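Long-range contacts in regulator of nonsense transcripts 2 (Homo sapiens, PDB 4CEM), which acts in nonsense-mediated mRNA decay, the pathway that removes transcripts with premature stop codons, and carries three MIF4G domains, the first of them in this crystal: residues 30-35 with 112-117; 53-58 with 78-83; 191-196 with 298-303. One frame throughout, in Å; residues are numbered along the deposited sequence.

Contact 1: 30-35 with 112-117; sequences SKNQNA and LFHQRY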
loop_
_atom_site.group_PDB
_atom_site.type_symbol
_atom_site.label_atom_id
_atom_site.label_comp_id
_atom_site.label_asym_id
_atom_site.label_seq_id
_atom_site.Cartn_x
_atom_site.Cartn_y
_atom_site.Cartn_z
ATOM N N SER A 30 -19.501 3.076 4.799
ATOM C CA SER A 30 -20.837 3.265 5.353
ATOM C C SER A 30 -21.417 1.938 5.852
ATOM O O SER A 30 -21.851 1.840 7.001
ATOM C CB SER A 30 -21.757 3.891 4.310
ATOM O OG SER A 30 -22.999 4.243 4.882
ATOM N N LYS A 31 -21.405 0.925 4.987
ATOM C CA LYS A 31 -21.904 -0.413 5.339
ATOM C C LYS A 31 -21.161 -1.043 6.503
ATOM O O LYS A 31 -21.777 -1.646 7.385
ATOM C CB LYS A 31 -21.834 -1.380 4.143
ATOM C CG LYS A 31 -23.185 -1.646 3.501
ATOM C CD LYS A 31 -23.198 -2.947 2.707
ATOM C CE LYS A 31 -24.562 -3.636 2.785
ATOM N NZ LYS A 31 -24.556 -4.953 2.083
ATOM N N ASN A 32 -19.838 -0.929 6.492
ATOM C CA ASN A 32 -19.025 -1.579 7.507
ATOM C C ASN A 32 -19.195 -0.950 8.885
ATOM O O ASN A 32 -19.373 -1.658 9.871
ATOM C CB ASN A 32 -17.563 -1.582 7.089
ATOM C CG ASN A 32 -17.284 -2.579 5.994
ATOM O OD1 ASN A 32 -17.965 -3.596 5.885
ATOM N ND2 ASN A 32 -16.279 -2.303 5.180
ATOM N N GLN A 33 -19.168 0.373 8.953
ATOM C CA GLN A 33 -19.380 1.061 10.220
ATOM C C GLN A 33 -20.775 0.793 10.771
ATOM O O GLN A 33 -20.955 0.716 11.987
ATOM C CB GLN A 33 -19.173 2.564 10.055
ATOM C CG GLN A 33 -17.743 2.942 9.731
ATOM C CD GLN A 33 -17.511 4.436 9.775
ATOM O OE1 GLN A 33 -18.404 5.229 9.475
ATOM N NE2 GLN A 33 -16.304 4.829 10.153
ATOM N N ASN A 34 -21.754 0.635 9.881
ATOM C CA ASN A 34 -23.143 0.391 10.290
ATOM C C ASN A 34 -23.476 -1.086 10.553
ATOM O O ASN A 34 -24.580 -1.404 10.965
ATOM C CB ASN A 34 -24.099 0.952 9.238
ATOM C CG ASN A 34 -25.405 1.434 9.833
ATOM O OD1 ASN A 34 -25.414 2.264 10.740
ATOM N ND2 ASN A 34 -26.515 0.935 9.314
ATOM N N ALA A 35 -22.513 -1.978 10.337
ATOM C CA ALA A 35 -22.713 -3.431 10.473
ATOM C C ALA A 35 -23.318 -3.929 11.796
ATOM O O ALA A 35 -24.211 -4.779 11.782
ATOM C CB ALA A 35 -21.395 -4.155 10.223
ATOM N N LEU A 112 -17.732 -8.737 3.772
ATOM C CA LEU A 112 -18.826 -9.690 3.968
ATOM C C LEU A 112 -18.657 -10.421 5.311
ATOM O O LEU A 112 -19.629 -10.637 6.029
ATOM C CB LEU A 112 -18.915 -10.687 2.814
ATOM C CG LEU A 112 -19.213 -10.158 1.406
ATOM C CD1 LEU A 112 -19.110 -11.299 0.405
ATOM C CD2 LEU A 112 -20.581 -9.504 1.337
ATOM N N PHE A 113 -17.424 -10.782 5.650
ATOM C CA PHE A 113 -17.120 -11.385 6.957
ATOM C C PHE A 113 -17.493 -10.427 8.073
ATOM O O PHE A 113 -18.263 -10.762 8.966
ATOM C CB PHE A 113 -15.628 -11.728 7.078
ATOM C CG PHE A 113 -15.283 -13.132 6.663
ATOM C CD1 PHE A 113 -15.528 -14.201 7.521
ATOM C CD2 PHE A 113 -14.707 -13.389 5.428
ATOM C CE1 PHE A 113 -15.206 -15.496 7.153
ATOM C CE2 PHE A 113 -14.385 -14.683 5.052
ATOM C CZ PHE A 113 -14.634 -15.738 5.916
ATOM N N HIS A 114 -16.939 -9.224 7.999
ATOM C CA HIS A 114 -17.170 -8.203 9.010
ATOM C C HIS A 114 -18.625 -7.925 9.209
ATOM O O HIS A 114 -19.068 -7.797 10.337
ATOM C CB HIS A 114 -16.457 -6.918 8.631
ATOM C CG HIS A 114 -16.769 -5.759 9.544
ATOM N ND1 HIS A 114 -16.435 -5.756 10.844
ATOM C CD2 HIS A 114 -17.405 -4.542 9.294
ATOM C CE1 HIS A 114 -16.838 -4.600 11.402
ATOM N NE2 HIS A 114 -17.432 -3.859 10.447
ATOM N N GLN A 115 -19.384 -7.848 8.118
ATOM C CA GLN A 115 -20.810 -7.514 8.194
ATOM C C GLN A 115 -21.656 -8.663 8.746
ATOM O O GLN A 115 -22.767 -8.436 9.232
ATOM C CB GLN A 115 -21.351 -7.056 6.832
ATOM C CG GLN A 115 -20.883 -5.667 6.413
ATOM C CD GLN A 115 -21.032 -5.405 4.917
ATOM O OE1 GLN A 115 -22.045 -5.749 4.315
ATOM N NE2 GLN A 115 -20.025 -4.782 4.320
ATOM N N ARG A 116 -21.143 -9.887 8.671
ATOM C CA ARG A 116 -21.870 -11.037 9.193
ATOM C C ARG A 116 -21.432 -11.449 10.604
ATOM O O ARG A 116 -22.277 -11.842 11.401
ATOM C CB ARG A 116 -21.740 -12.223 8.244
ATOM C CG ARG A 116 -22.699 -13.355 8.566
ATOM C CD ARG A 116 -22.846 -14.303 7.391
ATOM N NE ARG A 116 -23.789 -13.809 6.389
ATOM C CZ ARG A 116 -24.129 -14.476 5.286
ATOM N NH1 ARG A 116 -23.604 -15.672 5.022
ATOM N NH2 ARG A 116 -25.000 -13.948 4.437
ATOM N N TYR A 117 -20.132 -11.335 10.897
ATOM C CA TYR A 117 -19.533 -11.869 12.128
ATOM C C TYR A 117 -18.791 -10.836 12.987
ATOM O O TYR A 117 -17.760 -10.299 12.578
ATOM C CB TYR A 117 -18.540 -12.976 11.772
ATOM C CG TYR A 117 -19.113 -14.063 10.895
ATOM C CD1 TYR A 117 -19.878 -15.091 11.438
ATOM C CD2 TYR A 117 -18.872 -14.082 9.529
ATOM C CE1 TYR A 117 -20.395 -16.099 10.642
ATOM C CE2 TYR A 117 -19.387 -15.089 8.729
ATOM C CZ TYR A 117 -20.146 -16.089 9.293
ATOM O OH TYR A 117 -20.660 -17.082 8.507
#
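The amide ends of Q115 and N32 meet, their chains crossing at about a right angle and their planes 55° apart. The Q115 amide gives the straighter of the two firm bonds: NE2 points at N32 OD1 over 2.8 Å with an N-H...O angle of 164°. The acceptor lies close to the plane of the Q115 amide, whereas the donor stands above the carbonyl plane of N32. One residue earlier, the H114 ring uses its edge. With CG anti to the backbone N (chi1 173°), the imidazole reaches across and NE2 hydrogen-bonds to N32 O at 3.0 Å, the oxygen lying close to the ring plane while the donor stands above the backbone carbonyl plane. That oxygen also accepts from A35 N at 3.2 Å, the two donors arriving from opposite faces of its carbonyl. The A35 methyl fills in beside them, with CB 4.0 Å from Q115 CA. Outward from this, the K31 chain crosses that of Q115, and its NZ makes a weak bond of 3.5 Å to Q115 OE1. Cutting Q115 back to an alanine is likely to leave N32 OD1 without this donor and K31 NZ without its weak acceptor. The last turn of the long helix 6-33 is thus joined to the C-terminal turn of helix 103-116 chiefly by amide and imidazole hydrogen bonds, K31 adding a weak one. For the buried N32, OD1 accepts from Q115 and ND2 donates to S111 OG and V159 O, which fixes the turn of its amide; its backbone O is held separately.

Contact 2: 53-58 with 78-83; sequences KKNTAF and NGLNLS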
loop_
_atom_site.group_PDB
_atom_site.type_symbol
_atom_site.label_atom_id
_atom_site.label_comp_id
_atom_site.label_asym_id
_atom_site.label_seq_id
_atom_site.Cartn_x
_atom_site.Cartn_y
_atom_site.Cartn_z
ATOM N N LYS A 53 -16.230 -30.098 6.265
ATOM C CA LYS A 53 -15.676 -30.262 4.918
ATOM C C LYS A 53 -15.715 -28.928 4.160
ATOM O O LYS A 53 -14.681 -28.427 3.708
ATOM C CB LYS A 53 -16.425 -31.339 4.108
ATOM C CG LYS A 53 -16.989 -32.503 4.920
ATOM C CD LYS A 53 -17.313 -33.716 4.043
ATOM C CE LYS A 53 -18.127 -34.767 4.803
ATOM N NZ LYS A 53 -17.988 -36.144 4.242
ATOM N N LYS A 54 -16.907 -28.340 4.066
ATOM C CA LYS A 54 -17.117 -27.166 3.219
ATOM C C LYS A 54 -16.455 -25.920 3.786
ATOM O O LYS A 54 -15.756 -25.203 3.071
ATOM C CB LYS A 54 -18.610 -26.938 2.967
ATOM C CG LYS A 54 -19.256 -28.138 2.294
ATOM C CD LYS A 54 -20.204 -27.795 1.160
ATOM C CE LYS A 54 -20.327 -28.977 0.203
ATOM N NZ LYS A 54 -21.538 -28.901 -0.660
ATOM N N ASN A 55 -16.649 -25.679 5.073
ATOM C CA ASN A 55 -16.005 -24.541 5.715
ATOM C C ASN A 55 -14.490 -24.601 5.656
ATOM O O ASN A 55 -13.837 -23.570 5.513
ATOM C CB ASN A 55 -16.475 -24.389 7.156
ATOM C CG ASN A 55 -17.815 -23.702 7.243
ATOM O OD1 ASN A 55 -17.884 -22.492 7.449
ATOM N ND2 ASN A 55 -18.889 -24.459 7.054
ATOM N N THR A 56 -13.930 -25.804 5.738
ATOM C CA THR A 56 -12.477 -25.967 5.659
ATOM C C THR A 56 -12.020 -25.741 4.233
ATOM O O THR A 56 -11.017 -25.073 4.007
ATOM C CB THR A 56 -12.018 -27.354 6.154
ATOM O OG1 THR A 56 -12.513 -27.558 7.485
ATOM C CG2 THR A 56 -10.495 -27.444 6.155
ATOM N N ALA A 57 -12.768 -26.284 3.276
ATOM C CA ALA A 57 -12.485 -26.048 1.861
ATOM C C ALA A 57 -12.433 -24.548 1.591
ATOM O O ALA A 57 -11.475 -24.042 0.996
ATOM C CB ALA A 57 -13.540 -26.704 0.987
ATOM N N PHE A 58 -13.449 -23.836 2.077
ATOM C CA PHE A 58 -13.541 -22.405 1.864
ATOM C C PHE A 58 -12.357 -21.665 2.470
ATOM O O PHE A 58 -11.742 -20.832 1.798
ATOM C CB PHE A 58 -14.856 -21.851 2.407
ATOM C CG PHE A 58 -15.061 -20.402 2.092
ATOM C CD1 PHE A 58 -15.210 -19.987 0.777
ATOM C CD2 PHE A 58 -15.071 -19.445 3.102
ATOM C CE1 PHE A 58 -15.377 -18.648 0.469
ATOM C CE2 PHE A 58 -15.250 -18.106 2.801
ATOM C CZ PHE A 58 -15.404 -17.708 1.482
ATOM N N ASN A 78 -21.852 -17.052 1.151
ATOM C CA ASN A 78 -23.230 -16.835 1.580
ATOM C C ASN A 78 -23.958 -18.088 2.045
ATOM O O ASN A 78 -24.973 -17.984 2.742
ATOM C CB ASN A 78 -24.042 -16.096 0.515
ATOM C CG ASN A 78 -23.712 -14.608 0.472
ATOM O OD1 ASN A 78 -23.684 -13.935 1.510
ATOM N ND2 ASN A 78 -23.441 -14.090 -0.727
ATOM N N GLY A 79 -23.444 -19.258 1.674
ATOM C CA GLY A 79 -24.069 -20.530 2.039
ATOM C C GLY A 79 -23.502 -21.213 3.278
ATOM O O GLY A 79 -24.115 -22.141 3.810
ATOM N N LEU A 80 -22.340 -20.752 3.732
ATOM C CA LEU A 80 -21.628 -21.364 4.840
ATOM C C LEU A 80 -21.917 -20.669 6.170
ATOM O O LEU A 80 -22.108 -19.460 6.222
ATOM C CB LEU A 80 -20.122 -21.295 4.590
ATOM C CG LEU A 80 -19.531 -21.922 3.334
ATOM C CD1 LEU A 80 -18.026 -21.746 3.347
ATOM C CD2 LEU A 80 -19.877 -23.396 3.258
ATOM N N ASN A 81 -21.934 -21.449 7.247
ATOM C CA ASN A 81 -21.908 -20.899 8.601
ATOM C C ASN A 81 -20.470 -20.941 9.078
ATOM O O ASN A 81 -19.987 -21.984 9.502
ATOM C CB ASN A 81 -22.814 -21.697 9.550
ATOM C CG ASN A 81 -22.844 -21.122 10.957
ATOM O OD1 ASN A 81 -21.951 -20.381 11.364
ATOM N ND2 ASN A 81 -23.885 -21.455 11.702
ATOM N N LEU A 82 -19.794 -19.801 9.004
ATOM C CA LEU A 82 -18.372 -19.712 9.339
ATOM C C LEU A 82 -18.141 -19.276 10.792
ATOM O O LEU A 82 -17.014 -18.954 11.165
ATOM C CB LEU A 82 -17.666 -18.763 8.356
ATOM C CG LEU A 82 -17.424 -19.319 6.941
ATOM C CD1 LEU A 82 -17.405 -18.209 5.904
ATOM C CD2 LEU A 82 -16.131 -20.121 6.862
ATOM N N SER A 83 -19.201 -19.297 11.605
ATOM C CA SER A 83 -19.136 -18.897 13.015
ATOM C C SER A 83 -17.947 -19.458 13.781
ATOM O O SER A 83 -17.355 -18.747 14.588
ATOM C CB SER A 83 -20.406 -19.301 13.758
ATOM O OG SER A 83 -21.470 -18.416 13.469
#
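The F58 ring and the N55 amide are the flat groups that helix 52-61 sets against L80 and L82. Both leucines come to the ring obliquely: L80 CD1 comes up at its root, 3.5 Å from F58 CG, while L82 CD1 approaches farther along, 3.8 Å from F58 CE2. F58 is carried there with CG anti to the backbone N (chi1 -174°), and its side chain also touches F77 and L73 of helix 70-79 and F113 of helix 103-116. A turn earlier, N55 OD1 lies against the L82 side chain, with L80 CB 3.8 Å from it. N55 and L80 run past each other in opposite directions. N55 ND2 donates to the backbone O of both S51 and D49, bonds that favour this orientation of the amide. K54 adds its CB, 3.8 Å from L80 CD2. From L80 on, past the end of helix 70-79, the chain forms an Asx turn, N81 OD1 accepting from S83 N at 3.0 Å in the carbonyl plane. No hydrogen bond joins 53-58 to 78-83, so the two segments themselves meet through apolar packing, while backbone bonds of G79 and N81 to D49 tie the loop in nearby; the buried N55 amide turns its NH2 back to the residues just before its helix, S51 and D49.

Contact 3: 191-196 with 298-303; sequences VVISFC and QSLADL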
loop_
_atom_site.group_PDB
_atom_site.type_symbol
_atom_site.label_atom_id
_atom_site.label_comp_id
_atom_site.label_asym_id
_atom_site.label_seq_id
_atom_site.Cartn_x
_atom_site.Cartn_y
_atom_site.Cartn_z
ATOM N N VAL A 191 7.670 0.435 -1.676
ATOM C CA VAL A 191 6.615 0.195 -0.690
ATOM C C VAL A 191 5.943 1.507 -0.265
ATOM O O VAL A 191 4.719 1.556 -0.114
ATOM C CB VAL A 191 7.153 -0.575 0.541
ATOM C CG1 VAL A 191 6.165 -0.533 1.692
ATOM C CG2 VAL A 191 7.456 -2.015 0.156
ATOM N N VAL A 192 6.736 2.564 -0.088
ATOM C CA VAL A 192 6.202 3.870 0.314
ATOM C C VAL A 192 5.459 4.539 -0.840
ATOM O O VAL A 192 4.446 5.206 -0.634
ATOM C CB VAL A 192 7.310 4.809 0.810
ATOM C CG1 VAL A 192 6.740 6.172 1.156
ATOM C CG2 VAL A 192 8.002 4.206 2.019
ATOM N N ILE A 193 5.963 4.350 -2.055
ATOM C CA ILE A 193 5.337 4.916 -3.238
ATOM C C ILE A 193 3.977 4.267 -3.480
ATOM O O ILE A 193 2.974 4.968 -3.666
ATOM C CB ILE A 193 6.242 4.759 -4.470
ATOM C CG1 ILE A 193 7.485 5.635 -4.299
ATOM C CG2 ILE A 193 5.490 5.147 -5.731
ATOM C CD1 ILE A 193 8.642 5.254 -5.190
ATOM N N SER A 194 3.948 2.935 -3.460
ATOM C CA SER A 194 2.702 2.182 -3.627
ATOM C C SER A 194 1.672 2.642 -2.602
ATOM O O SER A 194 0.551 2.993 -2.952
ATOM C CB SER A 194 2.947 0.672 -3.491
ATOM O OG SER A 194 1.732 -0.043 -3.301
ATOM N N PHE A 195 2.067 2.656 -1.336
ATOM C CA PHE A 195 1.195 3.129 -0.271
ATOM C C PHE A 195 0.644 4.527 -0.559
ATOM O O PHE A 195 -0.547 4.788 -0.374
ATOM C CB PHE A 195 1.953 3.161 1.049
ATOM C CG PHE A 195 1.198 3.827 2.157
ATOM C CD1 PHE A 195 0.197 3.150 2.831
ATOM C CD2 PHE A 195 1.481 5.137 2.519
ATOM C CE1 PHE A 195 -0.505 3.762 3.852
ATOM C CE2 PHE A 195 0.782 5.757 3.538
ATOM C CZ PHE A 195 -0.214 5.066 4.206
ATOM N N CYS A 196 1.526 5.424 -0.989
ATOM C CA CYS A 196 1.135 6.783 -1.311
ATOM C C CYS A 196 0.185 6.770 -2.497
ATOM O O CYS A 196 -0.926 7.283 -2.412
ATOM C CB CYS A 196 2.364 7.657 -1.597
ATOM S SG CYS A 196 3.220 8.192 -0.092
ATOM N N GLN A 298 11.604 11.335 -8.037
ATOM C CA GLN A 298 10.688 12.156 -8.824
ATOM C C GLN A 298 9.258 11.704 -8.601
ATOM O O GLN A 298 8.353 12.518 -8.399
ATOM C CB GLN A 298 11.023 12.051 -10.311
ATOM C CG GLN A 298 12.366 12.652 -10.707
ATOM C CD GLN A 298 12.806 12.230 -12.094
ATOM O OE1 GLN A 298 12.731 11.057 -12.459
ATOM N NE2 GLN A 298 13.270 13.190 -12.875
ATOM N N SER A 299 9.075 10.392 -8.631
ATOM C CA SER A 299 7.773 9.786 -8.459
ATOM C C SER A 299 7.126 10.197 -7.134
ATOM O O SER A 299 5.937 10.504 -7.095
ATOM C CB SER A 299 7.910 8.267 -8.545
ATOM O OG SER A 299 6.642 7.651 -8.598
ATOM N N LEU A 300 7.920 10.233 -6.066
ATOM C CA LEU A 300 7.418 10.513 -4.718
ATOM C C LEU A 300 7.325 12.013 -4.415
ATOM O O LEU A 300 6.499 12.446 -3.607
ATOM C CB LEU A 300 8.317 9.830 -3.675
ATOM C CG LEU A 300 7.890 9.941 -2.204
ATOM C CD1 LEU A 300 6.509 9.341 -2.013
ATOM C CD2 LEU A 300 8.899 9.269 -1.287
ATOM N N ALA A 301 8.192 12.800 -5.036
ATOM C CA ALA A 301 8.132 14.257 -4.912
ATOM C C ALA A 301 6.790 14.757 -5.433
ATOM O O ALA A 301 6.180 15.660 -4.871
ATOM C CB ALA A 301 9.270 14.896 -5.697
ATOM N N ASP A 302 6.343 14.153 -6.526
ATOM C CA ASP A 302 5.064 14.489 -7.105
ATOM C C ASP A 302 3.921 14.172 -6.144
ATOM O O ASP A 302 3.117 15.050 -5.816
ATOM C CB ASP A 302 4.855 13.733 -8.405
ATOM C CG ASP A 302 3.538 14.062 -9.033
ATOM O OD1 ASP A 302 2.502 13.589 -8.513
ATOM O OD2 ASP A 302 3.541 14.812 -10.030
ATOM N N LEU A 303 3.857 12.915 -5.711
ATOM C CA LEU A 303 2.826 12.465 -4.781
ATOM C C LEU A 303 2.779 13.381 -3.549
ATOM O O LEU A 303 1.707 13.755 -3.085
ATOM C CB LEU A 303 3.069 10.999 -4.390
ATOM C CG LEU A 303 2.767 9.924 -5.456
ATOM C CD1 LEU A 303 3.704 8.730 -5.353
ATOM C CD2 LEU A 303 1.317 9.449 -5.401
#
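Two helices of the all-helical MIF4G domain, 189-204 and 283-303, run side by side here through I193 and C196 on one and S299, L300 and L303 on the other. Their local axes come within 10.2 Å and point broadly the same way, 33° apart. I193 spreads over the partner helix: its CG2 lies 4.0 Å from both S299 OG and L303 CD1, and its CG1 stands 4.3 Å from L300 CB. The I193 and L303 side chains cross at about a right angle. One turn on, C196 SG touches L300 CD1 at 4.0 Å, and C196 CB packs on L303 CD1 at 4.1 Å. Such helix-on-helix stacking is the way MIF4G domains are generally built, as alpha-helical repeats of the HEAT kind, and here it brings the end of the last modelled helix back to one from the middle of the domain. L300 holds CG anti to the backbone N (chi1 -176°), directing CD1 toward the sulfur and, more loosely, toward V192 CG1. The helix 230-259 closes this side of the interface, L240 lying on both V192 and C196 and Y243 on V192.

Overall arrangement
Contacts 1 and 2 are neighbours, their centres 18 Å apart, and they share one edge of the domain. Residues 78-83 pass beside residues 112-117: Y117 OH probably hydrogen-bonds to L82 N at 2.9 Å, and R116 packs against N78. In sequence, both segments of contact 2 fall between those of contact 1. In space, F58 and L82 of contact 2 touch F113, next to the H114 and Q115 that carry contact 1, on the same part of helix 103-116. Contact 3 stands apart, opening later in the chain and nearer its centre. Its centre is 31 Å from that of contact 1, with nearest atoms about 17 Å apart, and 40 Å from that of contact 2.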